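Local atomic coordinates of choline dehydrogenase and related flavoproteins (Aspergillus oryzae, PDB entry 3Q9T), a protein that oxidises formate as a flavoprotein oxidase of the glucose-methanol-choline oxidoreductase family, carrying 8-formyl-FAD at its catalytic site. Residues 175-179 and 180-184; 367-370 and 371-374; 383-386 and 387-391; 459-462 and 463-467; 496-499 and 500-504. One frame throughout, in Å; residues are numbered along the deposited sequence. Where two conformers were deposited one is given.

Contact 1 (175-179 and 180-184); sequences KAWKS and MGQPL
W177 lays its indole against the chain that follows its own helix. The five-membered side of the ring does the touching. CB of Q182 sits over one face, off toward the rim, 3.1 Å from W177 NE1. The amide of Q182 does not stack on the indole: the two planes are 85° apart. The same NE1 gives its hydrogen to the backbone. W177 NE1 donates to P183 O at 2.9 Å; the oxygen lies 20° out of the ring plane, and the bond is bent. W177 CG stands anti to the backbone N (chi1 -169°), which swings the ring past the helix end to meet residues 182-184. L184 CD1 is 4.0 Å from W177 CD1. L184 CD2 is 3.7 Å from K178 CD, where the two side chains meet at about a right angle.

The turn beneath these groups is a Schellman motif that closes helix 167-179. G181 has positive phi, and G181 N donates to K178 O at 2.8 Å. A longer, weak bond runs from Q182 N to W177 O. S179 OG turns back on the helix and donates to A176 O at 2.6 Å; it is also bonded to E475 N. Beyond the turn, W177 packs on L470 of helix 454-473 and on L196 of strand 195-204, the strand that P183 joins by backbone bonding.

Contact 2 (367-370 and 371-374); sequences KDAE and YRKA
R372 overlaps the start of its own helix: one face of its guanidinium lies over A369 CA and the D368 carbonyl. This is the N-terminus of helix 369-377, with D368 as the N-cap. The extended chi1 of D368 (180°) brings the carboxylate round to the first turn. D368 OD2 accepts from Y371 N at 2.8 Å, through the anti lone pair, which faces away from OD1. OD1 has its own partner, a salt bridge to R461 of helix 454-473. One oxygen caps the helix while the other ties it to helix 454-473.

The regular helix bonds begin at the same residue. R372 N donates to D368 O at 3.0 Å, and K373 N to A369 O at 3.0 Å. A374 N continues the series to E370 O.

Y371 turns to the protein interior, where its OH is hydrogen-bonded to D382 and its ring packs on L455. R372 stays on the solvent side. A bend at chi3 (-50°) folds its chain back over the first turn. There R372 NH1 is hydrogen-bonded to the backbone O of E366, while R372 NH2 rests 3.6 Å from A369 CB.

Contact 3 (383-386 and 387-391); sequences PFSP and LGQPH
S385 and P390 are tied across a loop by a short hydrogen bond, S385 OG to P390 O, at 2.7 Å. The loop leads from helix 369-377 into strand 392-397. It reverses in a type I beta turn from S385 to G388, closed by G388 N donating to S385 O at 3.3 Å. G388 has positive phi just at the end of the turn.

The conformation of S385 sets the main bond. With OG anti to the carbonyl carbon (chi1 -64°), the hydroxyl points at the far arm of the loop. It meets P390 O from above the carbonyl plane, 42° out of it, rather than on a lone pair. S385 CB also touches Q389 O at 3.3 Å. The carbonyl of S385 has a further partner, R360, beyond the loop.

F384 and H391 lie beside this bond. The phenyl ring turns its edge toward the imidazole face in an offset edge-to-face pair, centroids 6.0 Å apart and planes at 80°. The imidazole is held at both nitrogens. H391 NE2 is bonded to the carboxylate of D382, and H391 ND1 to the backbone N of I361. These two bonds should fix the rotation of the ring. D382 also accepts from S385 N, so one carboxylate serves both arms. F384 itself packs on L455 and A459 of helix 454-473. Its closest approach to the imidazole is through the methylene, F384 CB to H391 CD2, at 3.8 Å.

Contact 4 (459-462 and 463-467); sequences AMRE and GIRFS
A salt-bridge network of R461, E462 and R465 runs along one side of helix 454-473. R461 and E462 are buried, and R465 is partly exposed. E462 and R465 are three residues apart, and their side chains run side by side in the same direction. In the conformer described, R465 grips the carboxylate side-on with two nitrogens. R465 NE donates to E462 OE1 at 3.0 Å, and R465 NH2 to E462 OE2 at 3.0 Å. Both oxygens lie in the guanidinium plane and are met on their syn sides. The carboxylate and guanidinium planes differ by 25°.

R461 adds a third bond. R461 NH1 donates to E462 OE2 at 2.9 Å, almost straight, on the anti side. The two arginines reach OE2 from opposite faces of its plane. E462 bends at chi2 (-52°), which curls the carboxylate back between them. In the same conformer R465 NH2 also lies 3.2 Å from R461 CD.

On another side, I464 CD1 packs on M460 CG. S467 OG turns back to G463 O, which already accepts from S467 N. Beyond the network, R465 NH1 donates to L491 O.

With R465 in this conformer, E462 is gripped by three bonds and its rotation is largely fixed. The carboxylate lies between two guanidinium groups, which probably balance its charge. The same surroundings would be expected to keep E462 ionised.

Contact 5 (496-499 and 500-504); sequences EMHR and AVLDR
Helix 494-504 keeps its i to i+4 bonding across this stretch, with A500 N to E496 O and V501 N to M497 O both at 2.8 Å, but L502 N to H498 O is long and weak. H498 and L502 lie one turn apart. A chi1 near 180° (-179°) carries the H498 ring toward the next turn. H498 CD2 and NE2 are each 3.7 Å from L502 CD1, which comes in obliquely. NE2 is also hydrogen-bonded to D76. V501 CG2 packs close on its own helix, 3.1 Å from M497 O. M497 SD lies 4.4 Å from A500 CB, a loose apolar touch.

R499 and D503 carry opposite charges but form no salt bridge. In the conformer described, R499 NH2 is 4.3 Å from D503 OD1, and that oxygen lies well out of the guanidinium plane. D503 turns instead to Y77, which bonds its OD1, and to H407 of the second subunit, which bonds its OD2. R499 packs on H407 of that subunit, and its NH2 makes a weak bond to W406 O of the same subunit.

The result is an amphipathic helix packed between helix 454-473, which M497, V501 and L502 touch, and the subunit interface, which R499 and D503 reach.

Overall arrangement
Contact 4, on helix 454-473, touches each of the other four. Contact 5 packs on it along a second helix, with R461 CG 3.6 Å from M497 CB and centres 12 Å apart. Contact 2 reaches it by a salt bridge, D368 OD1 to R461 NH1 at 3.1 Å. Contact 3 meets it through F384 CZ, 3.6 Å from A459 CB, and contact 1 through W177 CZ3, 3.8 Å from F466 CE2. Contacts 2 and 3 also touch, Y371 CE2 to F384 CE2 at 3.4 Å. Contacts 1 and 5 lie far apart, centres about 27 Å. All five lie away from the annotated FAD-binding residues.

Contact 1 (175-179 and 180-184)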
loop_
_atom_site.group_PDB
_atom_site.type_symbol
_atom_site.label_atom_id
_atom_site.label_comp_id
_atom_site.label_asym_id
_atom_site.label_seq_id
_atom_site.Cartn_x
_atom_site.Cartn_y
_atom_site.Cartn_z
ATOM N N LYS A 175 6.742 14.495 35.425
ATOM C CA LYS A 175 5.695 14.413 36.447
ATOM C C LYS A 175 4.643 13.368 36.048
ATOM O O LYS A 175 4.238 12.521 36.856
ATOM C CB LYS A 175 5.033 15.785 36.602
ATOM C CG LYS A 175 4.775 16.236 38.025
ATOM C CD LYS A 175 4.047 17.591 38.062
ATOM C CE LYS A 175 4.956 18.746 37.668
ATOM N NZ LYS A 175 4.209 20.026 37.482
ATOM N N ALA A 176 4.212 13.432 34.789
ATOM C CA ALA A 176 3.194 12.522 34.286
ATOM C C ALA A 176 3.659 11.076 34.427
ATOM O O ALA A 176 2.937 10.231 34.955
ATOM C CB ALA A 176 2.875 12.848 32.827
ATOM N N TRP A 177 4.887 10.818 33.976
ATOM C CA TRP A 177 5.482 9.488 34.016
ATOM C C TRP A 177 5.508 8.904 35.424
ATOM O O TRP A 177 5.093 7.759 35.651
ATOM C CB TRP A 177 6.910 9.530 33.440
ATOM C CG TRP A 177 7.512 8.176 33.199
ATOM C CD1 TRP A 177 8.286 7.456 34.059
ATOM C CD2 TRP A 177 7.369 7.372 32.018
ATOM N NE1 TRP A 177 8.637 6.259 33.491
ATOM C CE2 TRP A 177 8.091 6.183 32.237
ATOM C CE3 TRP A 177 6.711 7.551 30.797
ATOM C CZ2 TRP A 177 8.167 5.166 31.281
ATOM C CZ3 TRP A 177 6.787 6.542 29.843
ATOM C CH2 TRP A 177 7.511 5.365 30.088
ATOM N N LYS A 178 6.028 9.678 36.366
ATOM C CA LYS A 178 6.067 9.239 37.765
ATOM C C LYS A 178 4.658 9.056 38.334
ATOM O O LYS A 178 4.415 8.146 39.135
ATOM C CB LYS A 178 6.876 10.215 38.624
ATOM C CG LYS A 178 8.353 10.286 38.247
ATOM C CD LYS A 178 9.015 11.528 38.825
ATOM C CE LYS A 178 8.976 11.517 40.346
ATOM N NZ LYS A 178 9.722 10.360 40.918
ATOM N N SER A 179 3.722 9.893 37.904
ATOM C CA SER A 179 2.340 9.768 38.391
ATOM C C SER A 179 1.698 8.443 37.970
ATOM O O SER A 179 0.767 7.960 38.622
ATOM C CB SER A 179 1.473 10.942 37.921
ATOM O OG SER A 179 1.035 10.760 36.588
ATOM N N MET A 180 2.202 7.855 36.889
ATOM C CA MET A 180 1.725 6.555 36.444
ATOM C C MET A 180 2.371 5.417 37.249
ATOM O O MET A 180 2.008 4.260 37.096
ATOM C CB MET A 180 2.011 6.370 34.948
ATOM C CG MET A 180 1.347 7.398 34.049
ATOM S SD MET A 180 -0.451 7.254 34.089
ATOM C CE MET A 180 -0.666 5.667 33.317
ATOM N N GLY A 181 3.337 5.740 38.100
ATOM C CA GLY A 181 3.994 4.708 38.884
ATOM C C GLY A 181 5.111 4.007 38.125
ATOM O O GLY A 181 5.431 2.847 38.396
ATOM N N GLN A 182 5.696 4.707 37.155
ATOM C CA GLN A 182 6.820 4.184 36.378
ATOM C C GLN A 182 8.087 4.913 36.793
ATOM O O GLN A 182 8.053 6.106 37.108
ATOM C CB GLN A 182 6.590 4.369 34.873
ATOM C CG GLN A 182 5.454 3.540 34.307
ATOM C CD GLN A 182 5.723 2.042 34.430
ATOM O OE1 GLN A 182 4.903 1.299 34.962
ATOM N NE2 GLN A 182 6.884 1.601 33.947
ATOM N N PRO A 183 9.215 4.199 36.776
ATOM C CA PRO A 183 10.473 4.738 37.292
ATOM C C PRO A 183 11.123 5.703 36.318
ATOM O O PRO A 183 10.921 5.601 35.111
ATOM C CB PRO A 183 11.364 3.494 37.427
ATOM C CG PRO A 183 10.489 2.303 37.063
ATOM C CD PRO A 183 9.362 2.828 36.260
ATOM N N LEU A 184 11.874 6.647 36.866
ATOM C CA LEU A 184 12.875 7.389 36.124
ATOM C C LEU A 184 14.172 6.564 36.116
ATOM O O LEU A 184 14.458 5.842 37.073
ATOM C CB LEU A 184 13.121 8.713 36.841
ATOM C CG LEU A 184 12.549 10.012 36.264
ATOM C CD1 LEU A 184 11.233 9.805 35.504
ATOM C CD2 LEU A 184 12.424 11.058 37.368
#

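Contact 2 (367-370 and 371-374)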
loop_
_atom_site.group_PDB
_atom_site.type_symbol
_atom_site.label_atom_id
_atom_site.label_comp_id
_atom_site.label_asym_id
_atom_site.label_seq_id
_atom_site.Cartn_x
_atom_site.Cartn_y
_atom_site.Cartn_z
ATOM N N LYS A 367 -5.099 -7.604 30.647
ATOM C CA LYS A 367 -6.515 -7.327 30.469
ATOM C C LYS A 367 -7.066 -7.913 29.173
ATOM O O LYS A 367 -8.268 -7.872 28.938
ATOM C CB LYS A 367 -6.780 -5.818 30.508
ATOM C CG LYS A 367 -6.525 -5.171 31.866
ATOM C CD LYS A 367 -6.949 -3.713 31.857
ATOM C CE LYS A 367 -6.405 -2.970 33.067
ATOM N NZ LYS A 367 -6.636 -1.498 32.945
ATOM N N ASP A 368 -6.201 -8.449 28.320
ATOM C CA ASP A 368 -6.680 -8.990 27.054
ATOM C C ASP A 368 -6.768 -10.512 27.144
ATOM O O ASP A 368 -5.762 -11.180 27.394
ATOM C CB ASP A 368 -5.763 -8.559 25.909
ATOM C CG ASP A 368 -6.209 -9.105 24.565
ATOM O OD1 ASP A 368 -6.910 -8.365 23.834
ATOM O OD2 ASP A 368 -5.854 -10.270 24.242
ATOM N N ALA A 369 -7.967 -11.052 26.948
ATOM C CA ALA A 369 -8.179 -12.505 27.048
ATOM C C ALA A 369 -7.205 -13.291 26.167
ATOM O O ALA A 369 -6.631 -14.287 26.595
ATOM C CB ALA A 369 -9.619 -12.869 26.695
ATOM N N GLU A 370 -7.029 -12.842 24.930
ATOM C CA GLU A 370 -6.081 -13.491 24.032
ATOM C C GLU A 370 -4.615 -13.491 24.542
ATOM O O GLU A 370 -3.953 -14.524 24.510
ATOM C CB GLU A 370 -6.194 -12.934 22.611
ATOM C CG GLU A 370 -5.326 -13.694 21.620
ATOM C CD GLU A 370 -5.427 -13.168 20.197
ATOM O OE1 GLU A 370 -4.419 -13.286 19.458
ATOM O OE2 GLU A 370 -6.503 -12.645 19.819
ATOM N N TYR A 371 -4.107 -12.354 25.016
ATOM C CA TYR A 371 -2.758 -12.356 25.597
ATOM C C TYR A 371 -2.661 -13.329 26.759
ATOM O O TYR A 371 -1.683 -14.068 26.874
ATOM C CB TYR A 371 -2.295 -10.966 26.062
ATOM C CG TYR A 371 -0.966 -11.025 26.790
ATOM C CD1 TYR A 371 -0.907 -11.227 28.166
ATOM C CD2 TYR A 371 0.232 -10.924 26.098
ATOM C CE1 TYR A 371 0.299 -11.290 28.839
ATOM C CE2 TYR A 371 1.449 -10.996 26.759
ATOM C CZ TYR A 371 1.473 -11.181 28.127
ATOM O OH TYR A 371 2.676 -11.254 28.774
ATOM N N ARG A 372 -3.671 -13.322 27.623
ATOM C CA ARG A 372 -3.666 -14.193 28.791
ATOM C C ARG A 372 -3.526 -15.650 28.368
ATOM O O ARG A 372 -2.697 -16.385 28.909
ATOM C CB ARG A 372 -4.939 -14.001 29.642
ATOM C CG ARG A 372 -4.911 -12.778 30.546
ATOM C CD ARG A 372 -5.965 -12.840 31.670
ATOM N NE ARG A 372 -7.298 -13.176 31.171
ATOM C CZ ARG A 372 -8.182 -12.290 30.731
ATOM N NH1 ARG A 372 -7.891 -10.997 30.720
ATOM N NH2 ARG A 372 -9.362 -12.704 30.294
ATOM N N LYS A 373 -4.342 -16.061 27.402
ATOM C CA LYS A 373 -4.283 -17.415 26.850
ATOM C C LYS A 373 -2.923 -17.735 26.196
ATOM O O LYS A 373 -2.378 -18.825 26.368
ATOM C CB LYS A 373 -5.404 -17.593 25.826
ATOM C CG LYS A 373 -5.444 -18.961 25.188
ATOM C CD LYS A 373 -6.261 -18.950 23.907
ATOM C CE LYS A 373 -7.690 -18.508 24.156
ATOM N NZ LYS A 373 -8.329 -18.060 22.877
ATOM N N ALA A 374 -2.365 -16.786 25.451
ATOM C CA ALA A 374 -1.085 -17.032 24.784
ATOM C C ALA A 374 0.038 -17.198 25.811
ATOM O O ALA A 374 0.912 -18.030 25.647
ATOM C CB ALA A 374 -0.753 -15.910 23.802
#

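Contact 3 (383-386 and 387-391)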
loop_
_atom_site.group_PDB
_atom_site.type_symbol
_atom_site.label_atom_id
_atom_site.label_comp_id
_atom_site.label_asym_id
_atom_site.label_seq_id
_atom_site.Cartn_x
_atom_site.Cartn_y
_atom_site.Cartn_z
ATOM N N PRO A 383 5.243 -13.839 26.332
ATOM C CA PRO A 383 5.732 -14.089 24.967
ATOM C C PRO A 383 6.715 -13.043 24.467
ATOM O O PRO A 383 7.675 -13.407 23.804
ATOM C CB PRO A 383 4.450 -14.061 24.113
ATOM C CG PRO A 383 3.346 -14.437 25.072
ATOM C CD PRO A 383 3.769 -13.882 26.418
ATOM N N PHE A 384 6.476 -11.768 24.764
ATOM C CA PHE A 384 7.304 -10.698 24.205
ATOM C C PHE A 384 8.687 -10.578 24.843
ATOM O O PHE A 384 9.722 -10.639 24.153
ATOM C CB PHE A 384 6.576 -9.344 24.290
ATOM C CG PHE A 384 5.187 -9.371 23.723
ATOM C CD1 PHE A 384 4.980 -9.310 22.351
ATOM C CD2 PHE A 384 4.089 -9.455 24.560
ATOM C CE1 PHE A 384 3.701 -9.345 21.827
ATOM C CE2 PHE A 384 2.811 -9.489 24.043
ATOM C CZ PHE A 384 2.614 -9.432 22.673
ATOM N N SER A 385 8.700 -10.397 26.155
ATOM C CA SER A 385 9.938 -10.119 26.883
ATOM C C SER A 385 10.034 -11.011 28.121
ATOM O O SER A 385 9.920 -10.522 29.244
ATOM C CB SER A 385 9.962 -8.655 27.319
ATOM O OG SER A 385 9.976 -7.776 26.212
ATOM N N PRO A 386 10.245 -12.323 27.920
ATOM C CA PRO A 386 10.183 -13.265 29.044
ATOM C C PRO A 386 11.356 -13.113 30.013
ATOM O O PRO A 386 11.428 -13.840 30.998
ATOM C CB PRO A 386 10.266 -14.629 28.358
ATOM C CG PRO A 386 11.043 -14.366 27.091
ATOM C CD PRO A 386 10.630 -12.980 26.654
ATOM N N LEU A 387 12.258 -12.184 29.733
ATOM C CA LEU A 387 13.497 -12.059 30.499
ATOM C C LEU A 387 13.611 -10.657 31.084
ATOM O O LEU A 387 14.709 -10.178 31.366
ATOM C CB LEU A 387 14.703 -12.341 29.595
ATOM C CG LEU A 387 15.424 -13.689 29.603
ATOM C CD1 LEU A 387 14.525 -14.848 29.993
ATOM C CD2 LEU A 387 16.069 -13.937 28.247
ATOM N N GLY A 388 12.477 -9.984 31.228
ATOM C CA GLY A 388 12.432 -8.713 31.925
ATOM C C GLY A 388 12.701 -7.490 31.071
ATOM O O GLY A 388 12.707 -6.366 31.586
ATOM N N GLN A 389 12.926 -7.694 29.776
ATOM C CA GLN A 389 13.166 -6.612 28.815
ATOM C C GLN A 389 11.973 -5.657 28.720
ATOM O O GLN A 389 10.845 -6.029 29.071
ATOM C CB GLN A 389 13.422 -7.186 27.414
ATOM C CG GLN A 389 14.601 -8.128 27.294
ATOM C CD GLN A 389 14.174 -9.585 27.170
ATOM O OE1 GLN A 389 14.710 -10.333 26.347
ATOM N NE2 GLN A 389 13.207 -9.997 27.995
ATOM N N PRO A 390 12.195 -4.438 28.204
ATOM C CA PRO A 390 11.063 -3.536 27.980
ATOM C C PRO A 390 10.106 -4.154 26.971
ATOM O O PRO A 390 10.473 -5.103 26.275
ATOM C CB PRO A 390 11.713 -2.310 27.329
ATOM C CG PRO A 390 13.160 -2.390 27.690
ATOM C CD PRO A 390 13.478 -3.842 27.801
ATOM N N HIS A 391 8.890 -3.627 26.901
ATOM C CA HIS A 391 7.998 -3.920 25.785
ATOM C C HIS A 391 8.076 -2.836 24.710
ATOM O O HIS A 391 7.919 -3.118 23.517
ATOM C CB HIS A 391 6.562 -4.066 26.277
ATOM C CG HIS A 391 6.329 -5.305 27.071
ATOM N ND1 HIS A 391 5.580 -5.321 28.227
ATOM C CD2 HIS A 391 6.749 -6.578 26.876
ATOM C CE1 HIS A 391 5.535 -6.552 28.705
ATOM N NE2 HIS A 391 6.244 -7.334 27.908
#

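Contact 4 (459-462 and 463-467)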
loop_
_atom_site.group_PDB
_atom_site.type_symbol
_atom_site.label_atom_id
_atom_site.label_comp_id
_atom_site.label_asym_id
_atom_site.label_seq_id
_atom_site.Cartn_x
_atom_site.Cartn_y
_atom_site.Cartn_z
ATOM N N ALA A 459 -0.334 -5.987 21.608
ATOM C CA ALA A 459 0.664 -5.236 22.357
ATOM C C ALA A 459 0.754 -3.792 21.855
ATOM O O ALA A 459 0.793 -2.847 22.654
ATOM C CB ALA A 459 2.036 -5.922 22.276
ATOM N N MET A 460 0.777 -3.617 20.535
ATOM C CA MET A 460 0.888 -2.273 19.971
ATOM C C MET A 460 -0.301 -1.430 20.377
ATOM O O MET A 460 -0.141 -0.280 20.781
ATOM C CB MET A 460 1.037 -2.283 18.446
ATOM C CG MET A 460 1.109 -0.872 17.864
ATOM S SD MET A 460 2.567 0.008 18.463
ATOM C CE MET A 460 3.813 -0.551 17.256
ATOM N N ARG A 461 -1.493 -2.009 20.274
ATOM C CA ARG A 461 -2.707 -1.366 20.792
ATOM C C ARG A 461 -2.506 -0.919 22.250
ATOM O O ARG A 461 -2.736 0.240 22.607
ATOM C CB ARG A 461 -3.884 -2.337 20.714
ATOM C CG ARG A 461 -5.217 -1.776 21.192
ATOM C CD ARG A 461 -5.840 -2.752 22.166
ATOM N NE ARG A 461 -6.319 -3.933 21.487
ATOM C CZ ARG A 461 -6.516 -5.118 22.050
ATOM N NH1 ARG A 461 -6.270 -5.321 23.345
ATOM N NH2 ARG A 461 -6.977 -6.108 21.296
ATOM N N GLU A 462 -2.073 -1.847 23.092
ATOM C CA GLU A 462 -1.923 -1.553 24.517
ATOM C C GLU A 462 -0.813 -0.554 24.842
ATOM O O GLU A 462 -0.864 0.099 25.879
ATOM C CB GLU A 462 -1.756 -2.845 25.319
ATOM C CG GLU A 462 -3.005 -3.732 25.257
ATOM C CD GLU A 462 -4.259 -2.960 25.633
ATOM O OE1 GLU A 462 -4.194 -2.187 26.610
ATOM O OE2 GLU A 462 -5.289 -3.100 24.942
ATOM N N GLY A 463 0.185 -0.430 23.963
ATOM C CA GLY A 463 1.247 0.540 24.181
ATOM C C GLY A 463 0.816 1.943 23.784
ATOM O O GLY A 463 1.299 2.935 24.323
ATOM N N ILE A 464 -0.071 2.024 22.798
ATOM C CA ILE A 464 -0.773 3.254 22.506
ATOM C C ILE A 464 -1.652 3.617 23.722
ATOM O O ILE A 464 -1.647 4.757 24.168
ATOM C CB ILE A 464 -1.635 3.105 21.229
ATOM C CG1 ILE A 464 -0.750 2.759 20.022
ATOM C CG2 ILE A 464 -2.423 4.383 20.940
ATOM C CD1 ILE A 464 -1.556 2.434 18.743
ATOM N N ARG A 465 -2.383 2.655 24.286
ATOM C CA ARG A 465 -3.242 2.969 25.432
ATOM C C ARG A 465 -2.395 3.485 26.609
ATOM O O ARG A 465 -2.684 4.541 27.173
ATOM C CB ARG A 465 -4.105 1.780 25.850
ATOM C CG ARG A 465 -5.288 2.177 26.764
ATOM C CD ARG A 465 -5.992 0.943 27.331
ATOM N NE ARG A 465 -6.216 -0.053 26.291
ATOM C CZ ARG A 465 -7.148 0.040 25.347
ATOM N NH1 ARG A 465 -7.967 1.090 25.316
ATOM N NH2 ARG A 465 -7.256 -0.916 24.427
ATOM N N PHE A 466 -1.339 2.757 26.957
ATOM C CA PHE A 466 -0.406 3.223 27.977
ATOM C C PHE A 466 0.056 4.664 27.714
ATOM O O PHE A 466 0.078 5.476 28.635
ATOM C CB PHE A 466 0.800 2.291 28.066
ATOM C CG PHE A 466 1.936 2.833 28.886
ATOM C CD1 PHE A 466 2.189 2.334 30.158
ATOM C CD2 PHE A 466 2.770 3.830 28.379
ATOM C CE1 PHE A 466 3.243 2.824 30.917
ATOM C CE2 PHE A 466 3.821 4.327 29.125
ATOM C CZ PHE A 466 4.064 3.824 30.398
ATOM N N SER A 467 0.423 4.978 26.468
ATOM C CA SER A 467 0.897 6.322 26.142
ATOM C C SER A 467 -0.185 7.381 26.319
ATOM O O SER A 467 0.102 8.492 26.779
ATOM C CB SER A 467 1.472 6.407 24.721
ATOM O OG SER A 467 2.519 5.483 24.537
#

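Contact 5 (496-499 and 500-504)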
loop_
_atom_site.group_PDB
_atom_site.type_symbol
_atom_site.label_atom_id
_atom_site.label_comp_id
_atom_site.label_asym_id
_atom_site.label_seq_id
_atom_site.Cartn_x
_atom_site.Cartn_y
_atom_site.Cartn_z
ATOM N N GLU A 496 -11.597 -1.480 16.036
ATOM C CA GLU A 496 -11.065 -0.348 15.301
ATOM C C GLU A 496 -9.563 -0.219 15.503
ATOM O O GLU A 496 -8.844 0.153 14.576
ATOM C CB GLU A 496 -11.782 0.946 15.682
ATOM C CG GLU A 496 -13.243 1.014 15.223
ATOM C CD GLU A 496 -13.914 2.312 15.629
ATOM O OE1 GLU A 496 -15.016 2.244 16.217
ATOM O OE2 GLU A 496 -13.346 3.400 15.360
ATOM N N MET A 497 -9.091 -0.540 16.704
ATOM C CA MET A 497 -7.680 -0.390 17.010
ATOM C C MET A 497 -6.871 -1.335 16.132
ATOM O O MET A 497 -5.740 -1.038 15.761
ATOM C CB MET A 497 -7.402 -0.654 18.493
ATOM C CG MET A 497 -7.733 0.521 19.397
ATOM S SD MET A 497 -6.952 2.052 18.831
ATOM C CE MET A 497 -5.226 1.670 19.237
ATOM N N HIS A 498 -7.474 -2.480 15.817
ATOM C CA HIS A 498 -6.857 -3.490 14.973
ATOM C C HIS A 498 -6.544 -2.902 13.590
ATOM O O HIS A 498 -5.450 -3.092 13.051
ATOM C CB HIS A 498 -7.798 -4.690 14.853
ATOM C CG HIS A 498 -7.252 -5.809 14.026
ATOM N ND1 HIS A 498 -6.904 -7.029 14.563
ATOM C CD2 HIS A 498 -6.989 -5.891 12.701
ATOM C CE1 HIS A 498 -6.451 -7.816 13.602
ATOM N NE2 HIS A 498 -6.494 -7.150 12.464
ATOM N N ARG A 499 -7.511 -2.177 13.039
ATOM C CA ARG A 499 -7.365 -1.521 11.750
ATOM C C ARG A 499 -6.410 -0.329 11.855
ATOM O O ARG A 499 -5.546 -0.127 10.998
ATOM C CB ARG A 499 -8.734 -1.056 11.253
ATOM C CG ARG A 499 -8.683 -0.179 10.013
ATOM C CD ARG A 499 -8.477 -0.989 8.743
ATOM N NE ARG A 499 -8.350 -0.132 7.564
ATOM C CZ ARG A 499 -8.239 -0.586 6.319
ATOM N NH1 ARG A 499 -8.251 -1.890 6.088
ATOM N NH2 ARG A 499 -8.114 0.261 5.312
ATOM N N ALA A 500 -6.573 0.455 12.912
ATOM C CA ALA A 500 -5.706 1.600 13.174
ATOM C C ALA A 500 -4.226 1.210 13.232
ATOM O O ALA A 500 -3.384 1.871 12.629
ATOM C CB ALA A 500 -6.114 2.284 14.479
ATOM N N VAL A 501 -3.911 0.139 13.957
ATOM C CA VAL A 501 -2.521 -0.286 14.102
ATOM C C VAL A 501 -1.921 -0.690 12.750
ATOM O O VAL A 501 -0.853 -0.222 12.357
ATOM C CB VAL A 501 -2.398 -1.438 15.113
ATOM C CG1 VAL A 501 -1.017 -2.040 15.071
ATOM C CG2 VAL A 501 -2.723 -0.942 16.518
ATOM N N LEU A 502 -2.628 -1.543 12.021
ATOM C CA LEU A 502 -2.141 -1.989 10.726
ATOM C C LEU A 502 -2.007 -0.830 9.741
ATOM O O LEU A 502 -1.047 -0.764 8.969
ATOM C CB LEU A 502 -3.028 -3.093 10.139
ATOM C CG LEU A 502 -3.173 -4.358 10.992
ATOM C CD1 LEU A 502 -4.134 -5.313 10.342
ATOM C CD2 LEU A 502 -1.817 -5.036 11.243
ATOM N N ASP A 503 -2.964 0.076 9.759
ATOM C CA ASP A 503 -3.026 1.094 8.721
ATOM C C ASP A 503 -2.146 2.298 9.016
ATOM O O ASP A 503 -1.850 3.097 8.125
ATOM C CB ASP A 503 -4.471 1.541 8.476
ATOM C CG ASP A 503 -4.649 2.162 7.115
ATOM O OD1 ASP A 503 -4.119 1.591 6.134
ATOM O OD2 ASP A 503 -5.292 3.223 7.023
ATOM N N ARG A 504 -1.724 2.430 10.264
ATOM C CA ARG A 504 -0.984 3.611 10.670
ATOM C C ARG A 504 0.450 3.314 11.068
ATOM O O ARG A 504 1.229 4.237 11.362
ATOM C CB ARG A 504 -1.675 4.248 11.860
ATOM C CG ARG A 504 -2.872 5.059 11.511
ATOM C CD ARG A 504 -2.767 6.351 12.264
ATOM N NE ARG A 504 -3.834 6.434 13.220
ATOM C CZ ARG A 504 -3.973 7.407 14.107
ATOM N NH1 ARG A 504 -3.067 8.374 14.198
ATOM N NH2 ARG A 504 -5.019 7.381 14.921
#